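Local coordinates for protein phosphoribosylaminoimidazole carboxylase, ATPase subunit (Bacillus anthracis, PDB 3R5H) that probably catalyses the ATP-dependent carboxylation of 5-aminoimidazole ribonucleotide to N5-carboxyaminoimidazole ribonucleotide in purine biosynthesis, at residues E82-D87 and E274-P279; M29-K34 and A52-I57; T110-T115 and T154-Y159. All blocks are in the same frame, centred on the assembly; numbering follows the deposited sequence.

Contact 1. Residues E82-D87 and E274-P279; sequences EFENID and ELAPRP. With MG (magnesium ion), chain E; AIR (5-aminoimidazole ribonucleotide), chain D; ADP (adenosine-5'-diphosphate), chain C.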
# COMPACT_ATOMS: atom_id res chain seq x y z
N GLU A 82 -8.77 16.90 2.79
CA GLU A 82 -9.32 16.01 3.81
C GLU A 82 -10.11 16.81 4.87
O GLU A 82 -11.03 16.30 5.52
CB GLU A 82 -8.21 15.17 4.46
CG GLU A 82 -7.10 16.00 5.08
CD GLU A 82 -6.69 15.51 6.47
OE1 GLU A 82 -6.42 14.30 6.63
OE2 GLU A 82 -6.60 16.35 7.39
N PHE A 83 -9.74 18.07 5.04
CA PHE A 83 -10.46 18.94 5.96
C PHE A 83 -11.70 19.45 5.23
O PHE A 83 -11.61 20.00 4.13
CB PHE A 83 -9.56 20.09 6.41
CG PHE A 83 -10.24 21.08 7.32
CD1 PHE A 83 -10.53 22.36 6.87
CD2 PHE A 83 -10.59 20.72 8.62
CE1 PHE A 83 -11.17 23.30 7.71
CE2 PHE A 83 -11.23 21.65 9.48
CZ PHE A 83 -11.52 22.93 9.03
N GLU A 84 -12.86 19.24 5.85
CA GLU A 84 -14.15 19.61 5.26
C GLU A 84 -14.56 21.06 5.47
O GLU A 84 -15.20 21.65 4.61
CB GLU A 84 -15.24 18.72 5.83
CG GLU A 84 -15.33 17.38 5.16
CD GLU A 84 -15.86 16.33 6.09
OE1 GLU A 84 -16.94 15.79 5.80
OE2 GLU A 84 -15.20 16.06 7.12
N ASN A 85 -14.21 21.62 6.61
CA ASN A 85 -14.76 22.92 7.01
C ASN A 85 -14.14 24.16 6.33
O ASN A 85 -14.02 25.22 6.95
CB ASN A 85 -14.74 23.03 8.55
CG ASN A 85 -15.48 24.25 9.08
OD1 ASN A 85 -16.42 24.76 8.46
ND2 ASN A 85 -15.06 24.73 10.26
N ILE A 86 -13.76 24.04 5.05
CA ILE A 86 -13.18 25.15 4.27
C ILE A 86 -14.26 26.17 3.92
O ILE A 86 -15.35 25.81 3.46
CB ILE A 86 -12.47 24.66 2.97
CG1 ILE A 86 -11.45 23.56 3.27
CG2 ILE A 86 -11.76 25.81 2.25
CD1 ILE A 86 -11.16 22.65 2.08
N ASP A 87 -13.97 27.45 4.12
CA ASP A 87 -15.04 28.41 3.97
C ASP A 87 -15.31 28.72 2.50
O ASP A 87 -14.55 28.31 1.62
CB ASP A 87 -14.83 29.65 4.88
CG ASP A 87 -13.65 30.49 4.48
OD1 ASP A 87 -13.13 31.21 5.37
OD2 ASP A 87 -13.23 30.44 3.31
N GLU A 274 -25.76 9.82 7.34
CA GLU A 274 -24.89 10.94 7.00
C GLU A 274 -23.90 10.64 5.89
O GLU A 274 -23.64 9.48 5.54
CB GLU A 274 -24.19 11.54 8.25
CG GLU A 274 -23.30 10.58 8.99
CD GLU A 274 -22.54 11.21 10.15
OE1 GLU A 274 -21.96 10.41 10.95
OE2 GLU A 274 -22.50 12.48 10.25
N LEU A 275 -23.40 11.72 5.29
CA LEU A 275 -22.48 11.66 4.18
C LEU A 275 -21.18 12.36 4.54
O LEU A 275 -21.19 13.35 5.30
CB LEU A 275 -23.09 12.33 2.95
CG LEU A 275 -24.50 11.93 2.53
CD1 LEU A 275 -24.97 12.75 1.31
CD2 LEU A 275 -24.56 10.42 2.24
N ALA A 276 -20.08 11.83 4.01
CA ALA A 276 -18.78 12.48 4.11
C ALA A 276 -18.14 12.45 2.73
O ALA A 276 -17.92 11.37 2.17
CB ALA A 276 -17.89 11.76 5.15
N PRO A 277 -17.87 13.64 2.16
CA PRO A 277 -17.31 13.76 0.80
C PRO A 277 -15.77 13.62 0.78
O PRO A 277 -15.05 14.51 0.33
CB PRO A 277 -17.75 15.16 0.36
CG PRO A 277 -17.86 15.95 1.64
CD PRO A 277 -18.11 14.96 2.79
N ARG A 278 -15.29 12.47 1.25
CA ARG A 278 -13.88 12.23 1.46
C ARG A 278 -13.69 10.78 1.84
O ARG A 278 -14.65 10.14 2.26
CB ARG A 278 -13.35 13.12 2.61
CG ARG A 278 -14.18 13.07 3.88
CD ARG A 278 -13.42 13.55 5.11
NE ARG A 278 -14.29 13.52 6.29
CZ ARG A 278 -14.46 12.48 7.11
NH1 ARG A 278 -13.81 11.32 6.90
NH2 ARG A 278 -15.27 12.59 8.14
N PRO A 279 -12.45 10.27 1.73
CA PRO A 279 -12.12 8.99 2.35
C PRO A 279 -12.53 9.02 3.82
O PRO A 279 -12.47 10.09 4.47
CB PRO A 279 -10.60 8.92 2.24
CG PRO A 279 -10.27 9.74 1.05
CD PRO A 279 -11.31 10.83 0.97
MG MG E . -21.92 9.22 12.75
N1 AIR D . -10.64 13.66 9.78
C2 AIR D . -11.10 14.66 9.00
N3 AIR D . -12.46 14.75 9.11
C4 AIR D . -12.89 13.79 9.96
C5 AIR D . -11.73 13.15 10.34
N6 AIR D . -11.70 12.10 11.20
C1' AIR D . -9.23 13.22 9.98
C2' AIR D . -8.30 14.08 9.16
C3' AIR D . -7.87 15.15 10.16
C4' AIR D . -7.70 14.32 11.41
O4' AIR D . -8.80 13.40 11.35
O2' AIR D . -7.22 13.23 8.76
O3' AIR D . -6.69 15.87 9.79
C5' AIR D . -7.72 15.15 12.68
O5' AIR D . -7.00 14.40 13.67
P AIR D . -6.32 15.10 14.95
O6 AIR D . -7.47 15.85 15.60
O7 AIR D . -5.25 16.01 14.38
O8 AIR D . -5.78 13.93 15.74
PB ADP C . -22.06 11.84 14.62
O1B ADP C . -21.71 12.98 15.53
O2B ADP C . -21.74 12.17 13.20
O3B ADP C . -21.55 10.50 15.08
PA ADP C . -24.64 10.58 14.23
O1A ADP C . -23.82 9.53 13.54
O2A ADP C . -25.78 11.25 13.50
O3A ADP C . -23.67 11.76 14.76
O5' ADP C . -25.28 9.94 15.56
C5' ADP C . -24.44 9.25 16.49
C4' ADP C . -25.06 7.91 16.84
O4' ADP C . -26.35 8.11 17.44
C3' ADP C . -25.30 7.04 15.62
O3' ADP C . -24.19 6.17 15.37
C2' ADP C . -26.53 6.24 15.99
O2' ADP C . -26.12 5.10 16.75
C1' ADP C . -27.29 7.15 16.93
N9 ADP C . -28.36 7.85 16.19
C8 ADP C . -28.28 9.06 15.61
N7 ADP C . -29.45 9.41 15.01
C5 ADP C . -30.31 8.40 15.22
C6 ADP C . -31.71 8.11 14.86
N6 ADP C . -32.47 8.99 14.15
N1 ADP C . -32.21 6.91 15.27
C2 ADP C . -31.50 6.01 15.97
N3 ADP C . -30.23 6.22 16.32
C4 ADP C . -29.59 7.37 15.98
O HOH W 1 -20.07 7.99 12.95
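E82 and R278 bring the two backbones to 6.4 Å between their CA atoms, and from there the segments diverge, E84 facing P277 at a greater distance without any backbone hydrogen bond between them. The contact joins two modules of an ATP-grasp enzyme: E82-D87 follows the last strand of the Rossmann-like preATP-grasp sheet, while E274-P279 carries edge strand 270-276 of the ATP-grasp domain into an inverse gamma turn centred on P277. A salt bridge between E84 and R278 holds them together, a carboxylate answering a guanidinium. R278 NE gives its hydrogen to E84 OE2 at 2.8 Å, fairly straight at 161°. E84 CD lies at the guanidinium edge, near its plane, but the carboxylate is turned 82° to it, so OE2 is met from above its own plane. The other oxygen, E84 OE1, rests 3.3 Å from P277 CD, where the rigid proline ring offers a nonpolar flank. An extended chain (chi3 178°) lets R278 span the gap and still bond P279 O through NH1 at 3.0 Å; together with the NE bond this helps fix the rotation of the guanidinium. A276 CB lies over the centre of one face, and C4 of the imidazole of bound 5-aminoimidazole ribonucleotide over the rim of the opposite face. E82 serves the same nucleotide, its carboxylate suited to ribose hydroxyls: OE1 receives O2' at 2.5 Å. The backbone N atoms of G23 and G26, in a glycine-rich turn consistent with a Rossmann-type loop, also bond this carboxylate and help position it. Just upstream on the strand, E274 turns to the other nucleotide, and its OE1 binds magnesium at 2.2 Å alongside O1A of ADP and a water.

Contact 2. Residues M29-K34 and A52-I57; sequences MALAAK and AQVADI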
# COMPACT_ATOMS: atom_id res chain seq x y z
N MET A 29 -3.76 9.12 1.54
CA MET A 29 -3.87 9.63 0.17
C MET A 29 -2.48 9.79 -0.44
O MET A 29 -2.22 9.32 -1.56
CB MET A 29 -4.53 11.02 0.12
CG MET A 29 -6.06 11.09 0.26
SD MET A 29 -6.55 12.85 0.24
CE MET A 29 -8.24 12.75 0.84
N ALA A 30 -1.62 10.49 0.28
CA ALA A 30 -0.25 10.77 -0.15
C ALA A 30 0.55 9.49 -0.43
O ALA A 30 1.23 9.39 -1.46
CB ALA A 30 0.47 11.65 0.89
N LEU A 31 0.46 8.51 0.47
CA LEU A 31 1.21 7.27 0.31
C LEU A 31 0.73 6.51 -0.92
O LEU A 31 1.54 5.91 -1.64
CB LEU A 31 1.13 6.39 1.57
CG LEU A 31 1.87 6.94 2.81
CD1 LEU A 31 1.38 6.27 4.09
CD2 LEU A 31 3.40 6.81 2.68
N ALA A 32 -0.57 6.57 -1.18
CA ALA A 32 -1.16 6.00 -2.40
C ALA A 32 -0.64 6.71 -3.64
O ALA A 32 -0.26 6.07 -4.62
CB ALA A 32 -2.70 6.06 -2.37
N ALA A 33 -0.63 8.05 -3.61
CA ALA A 33 -0.19 8.82 -4.76
C ALA A 33 1.28 8.60 -5.07
O ALA A 33 1.68 8.55 -6.23
CB ALA A 33 -0.48 10.32 -4.54
N LYS A 34 2.09 8.46 -4.03
CA LYS A 34 3.54 8.21 -4.16
C LYS A 34 3.91 6.92 -4.89
O LYS A 34 4.89 6.90 -5.64
CB LYS A 34 4.21 8.24 -2.78
CG LYS A 34 4.41 9.64 -2.20
CD LYS A 34 5.66 10.26 -2.75
CE LYS A 34 6.01 11.55 -2.04
NZ LYS A 34 7.08 12.27 -2.82
N ALA A 52 2.44 15.60 6.35
CA ALA A 52 3.69 16.32 6.09
C ALA A 52 4.89 15.40 6.15
O ALA A 52 5.87 15.62 5.46
CB ALA A 52 3.87 17.50 7.06
N GLN A 53 4.80 14.34 6.96
CA GLN A 53 5.87 13.35 7.09
C GLN A 53 6.10 12.53 5.81
O GLN A 53 7.10 11.81 5.70
CB GLN A 53 5.58 12.39 8.25
CG GLN A 53 5.59 13.03 9.63
CD GLN A 53 4.91 12.18 10.69
OE1 GLN A 53 4.84 10.95 10.58
NE2 GLN A 53 4.41 12.83 11.72
N VAL A 54 5.15 12.60 4.88
CA VAL A 54 5.26 11.88 3.60
C VAL A 54 5.20 12.86 2.40
O VAL A 54 5.28 12.45 1.26
CB VAL A 54 4.15 10.76 3.45
CG1 VAL A 54 4.25 9.71 4.58
CG2 VAL A 54 2.77 11.36 3.51
N ALA A 55 5.07 14.15 2.67
CA ALA A 55 4.95 15.13 1.59
C ALA A 55 6.30 15.65 1.15
O ALA A 55 7.26 15.63 1.91
CB ALA A 55 4.07 16.27 2.01
N ASP A 56 6.37 16.11 -0.09
CA ASP A 56 7.55 16.80 -0.60
C ASP A 56 7.61 18.25 -0.11
O ASP A 56 8.69 18.77 0.18
CB ASP A 56 7.56 16.73 -2.12
CG ASP A 56 7.44 15.31 -2.63
OD1 ASP A 56 8.48 14.67 -2.84
OD2 ASP A 56 6.30 14.80 -2.76
N ILE A 57 6.43 18.87 -0.01
CA ILE A 57 6.30 20.27 0.38
C ILE A 57 5.24 20.44 1.48
O ILE A 57 4.11 19.95 1.36
CB ILE A 57 5.96 21.14 -0.84
CG1 ILE A 57 7.12 21.06 -1.85
CG2 ILE A 57 5.75 22.58 -0.40
CD1 ILE A 57 6.70 20.95 -3.30
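V54 presents its two methyls to one flank of helix 24-35, and the nonpolar part of the contact is made there. Its CG2 presses on A30 CB at 3.5 Å, a tight carbon pair that the small alanine makes possible by letting the loop come close to the helix. CG1 meets L31 CD2 at 3.6 Å, the two side chains crossing at about a right angle; V54 chi1 of -60° turns CG1 toward L31 and CG2 toward A30. The helix is the first crossover of the Rossmann-like preATP-grasp domain, linking parallel strands 16-20 and 39-44, and A52-I57 leads into one of the two outer strands, 57-60. The charged part lies one turn further on. K34 bends at chi2 (-83°) and sends CE past V54 O, placing NZ between the oxygens of D56, 2.6 Å from OD2 and 2.8 Å from OD1. Both oxygens use their syn lone pairs, so the ammonium sits in the fork of the carboxylate. I40 N also bonds D56 OD2, while the same lysine nitrogen reaches Q53 O of the second subunit, whose own K34 returns the bond to Q53 O here.

Contact 3. Residues T110-T115 and T154-Y159; sequences TQNRFT and TTTGGY. With ADP (adenosine-5'-diphosphate), chain C; AIR (5-aminoimidazole ribonucleotide), chain D.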
# COMPACT_ATOMS: atom_id res chain seq x y z
N THR A 110 -23.08 19.04 2.53
CA THR A 110 -22.86 18.08 3.62
C THR A 110 -22.42 18.70 4.96
O THR A 110 -22.30 18.00 5.97
CB THR A 110 -21.90 16.93 3.18
OG1 THR A 110 -20.59 17.45 2.94
CG2 THR A 110 -22.40 16.25 1.92
N GLN A 111 -22.22 20.01 5.00
CA GLN A 111 -21.78 20.66 6.24
C GLN A 111 -22.92 20.93 7.22
O GLN A 111 -22.68 21.16 8.39
CB GLN A 111 -20.99 21.94 5.93
CG GLN A 111 -19.69 21.68 5.15
CD GLN A 111 -18.95 20.43 5.63
OE1 GLN A 111 -18.33 20.42 6.72
NE2 GLN A 111 -19.01 19.36 4.84
N ASN A 112 -24.15 20.87 6.74
CA ASN A 112 -25.31 21.14 7.59
C ASN A 112 -26.26 19.96 7.50
O ASN A 112 -26.64 19.55 6.41
CB ASN A 112 -25.99 22.45 7.15
CG ASN A 112 -27.16 22.85 8.03
OD1 ASN A 112 -28.16 22.13 8.13
ND2 ASN A 112 -27.07 24.04 8.66
N ARG A 113 -26.61 19.40 8.66
CA ARG A 113 -27.39 18.18 8.74
C ARG A 113 -28.75 18.31 8.05
O ARG A 113 -29.19 17.40 7.36
CB ARG A 113 -27.59 17.75 10.20
CG ARG A 113 -26.33 17.23 10.90
CD ARG A 113 -26.74 16.52 12.19
NE ARG A 113 -25.62 16.11 13.04
CZ ARG A 113 -25.09 14.89 13.05
NH1 ARG A 113 -24.08 14.61 13.87
NH2 ARG A 113 -25.56 13.94 12.25
N PHE A 114 -29.39 19.46 8.26
CA PHE A 114 -30.68 19.74 7.65
C PHE A 114 -30.55 19.81 6.13
O PHE A 114 -31.32 19.18 5.41
CB PHE A 114 -31.28 21.04 8.21
CG PHE A 114 -32.68 21.33 7.71
CD1 PHE A 114 -33.77 20.63 8.22
CD2 PHE A 114 -32.89 22.29 6.72
CE1 PHE A 114 -35.07 20.88 7.75
CE2 PHE A 114 -34.18 22.57 6.25
CZ PHE A 114 -35.28 21.85 6.77
N THR A 115 -29.58 20.59 5.66
CA THR A 115 -29.33 20.72 4.23
C THR A 115 -29.04 19.36 3.58
O THR A 115 -29.53 19.07 2.48
CB THR A 115 -28.19 21.72 3.96
OG1 THR A 115 -28.53 23.00 4.52
CG2 THR A 115 -27.95 21.90 2.48
N THR A 154 -27.16 18.93 16.74
CA THR A 154 -26.80 20.20 16.12
C THR A 154 -26.62 19.99 14.62
O THR A 154 -26.22 18.90 14.18
CB THR A 154 -25.49 20.77 16.68
OG1 THR A 154 -24.40 19.91 16.33
CG2 THR A 154 -25.55 20.91 18.20
N THR A 155 -26.91 21.03 13.83
CA THR A 155 -26.83 20.95 12.38
C THR A 155 -25.39 21.03 11.86
O THR A 155 -25.08 20.45 10.82
CB THR A 155 -27.67 22.05 11.69
OG1 THR A 155 -27.34 23.32 12.26
CG2 THR A 155 -29.18 21.79 11.85
N THR A 156 -24.52 21.74 12.58
CA THR A 156 -23.12 21.93 12.16
C THR A 156 -22.12 21.59 13.26
O THR A 156 -22.51 21.38 14.41
CB THR A 156 -22.81 23.41 11.70
OG1 THR A 156 -22.77 24.28 12.83
CG2 THR A 156 -23.82 23.92 10.67
N GLY A 157 -20.84 21.54 12.89
CA GLY A 157 -19.73 21.40 13.83
C GLY A 157 -19.78 20.13 14.65
O GLY A 157 -20.52 19.19 14.32
N GLY A 158 -18.99 20.10 15.72
CA GLY A 158 -18.91 18.93 16.59
C GLY A 158 -18.12 17.84 15.89
O GLY A 158 -18.66 17.07 15.09
N TYR A 159 -16.82 17.79 16.20
CA TYR A 159 -15.91 16.83 15.58
C TYR A 159 -16.01 15.44 16.21
O TYR A 159 -15.29 14.51 15.80
CB TYR A 159 -14.47 17.37 15.65
CG TYR A 159 -13.72 17.32 14.33
CD1 TYR A 159 -12.45 16.73 14.25
CD2 TYR A 159 -14.28 17.85 13.16
CE1 TYR A 159 -11.75 16.68 13.03
CE2 TYR A 159 -13.59 17.80 11.94
CZ TYR A 159 -12.33 17.22 11.88
OH TYR A 159 -11.64 17.17 10.68
PB ADP C . -22.06 11.84 14.62
O1B ADP C . -21.71 12.98 15.53
O2B ADP C . -21.74 12.17 13.20
O3B ADP C . -21.55 10.50 15.08
PA ADP C . -24.64 10.58 14.23
O1A ADP C . -23.82 9.53 13.54
O2A ADP C . -25.78 11.25 13.50
O3A ADP C . -23.67 11.76 14.76
O5' ADP C . -25.28 9.94 15.56
C5' ADP C . -24.44 9.25 16.49
C4' ADP C . -25.06 7.91 16.84
O4' ADP C . -26.35 8.11 17.44
C3' ADP C . -25.30 7.04 15.62
O3' ADP C . -24.19 6.17 15.37
C2' ADP C . -26.53 6.24 15.99
O2' ADP C . -26.12 5.10 16.75
C1' ADP C . -27.29 7.15 16.93
N9 ADP C . -28.36 7.85 16.19
C8 ADP C . -28.28 9.06 15.61
N7 ADP C . -29.45 9.41 15.01
C5 ADP C . -30.31 8.40 15.22
C6 ADP C . -31.71 8.11 14.86
N6 ADP C . -32.47 8.99 14.15
N1 ADP C . -32.21 6.91 15.27
C2 ADP C . -31.50 6.01 15.97
N3 ADP C . -30.23 6.22 16.32
C4 ADP C . -29.59 7.37 15.98
N1 AIR D . -10.64 13.66 9.78
C2 AIR D . -11.10 14.66 9.00
N3 AIR D . -12.46 14.75 9.11
C4 AIR D . -12.89 13.79 9.96
C5 AIR D . -11.73 13.15 10.34
N6 AIR D . -11.70 12.10 11.20
C1' AIR D . -9.23 13.22 9.98
C2' AIR D . -8.30 14.08 9.16
C3' AIR D . -7.87 15.15 10.16
C4' AIR D . -7.70 14.32 11.41
O4' AIR D . -8.80 13.40 11.35
O2' AIR D . -7.22 13.23 8.76
O3' AIR D . -6.69 15.87 9.79
C5' AIR D . -7.72 15.15 12.68
O5' AIR D . -7.00 14.40 13.67
P AIR D . -6.32 15.10 14.95
O6 AIR D . -7.47 15.85 15.60
O7 AIR D . -5.25 16.01 14.38
O8 AIR D . -5.78 13.93 15.74
O HOH W 2 -20.21 21.13 9.98
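T155, the residue most buried by this contact, turns its carbonyl to the start of helix 113-122. R113 N donates to T155 O at 2.8 Å, and N112 CA adds a C-H...O contact to the same oxygen at 3.3 Å. N112 is the N-cap. Its OD1 accepts from T115 N at 3.2 Å and more weakly from F114 N, the side chain being swung away from its own N (chi1 -177°), a role well suited to a short amide. The amide runs beside the T155 side chain, pointing the same way, with OD1 3.6 Å from T155 CB. N112 ND2 and T155 OG1 both end on E184 OE2, which ties the helix start and the loop to one carboxylate. R113 extends the other way, long enough to pass the loop backbone and reach the nucleotide. Its NE makes a weak bond to T154 O at the guanidinium edge, and NH1 donates to ADP O3A at 3.0 Å. Water 2 bridges Q111 O and G157 N, at the start of the glycine pair. An arginine reaching the diphosphate beside a glycine-containing loop between antiparallel strands 150-154 and 164-167 fits the nucleotide site of the ATP-grasp fold.

How the contacts relate
Contacts 1 and 3 adjoin, their centres about 11 Å apart, and both touch the two bound nucleotides, though contact 3 meets 5-aminoimidazole ribonucleotide through the poorly ordered Y159. P277 CG packs 3.4 Å from T110 OG1, and E84 CB lies 3.6 Å from Q111 OE1. Near ADP, E274 OE2 and R113 NH2 form a long, weak ion pair, so the magnesium ligand of contact 1 neighbours the diphosphate-binding arginine of contact 3. Contact 2 stands further off, its centre about 19 Å from that of contact 1 and 30 Å from that of contact 3. It still meets contact 1 through M29 CE, 3.6 Å from P279 CD, while the A30 side chain is about 11 Å from 5-aminoimidazole ribonucleotide.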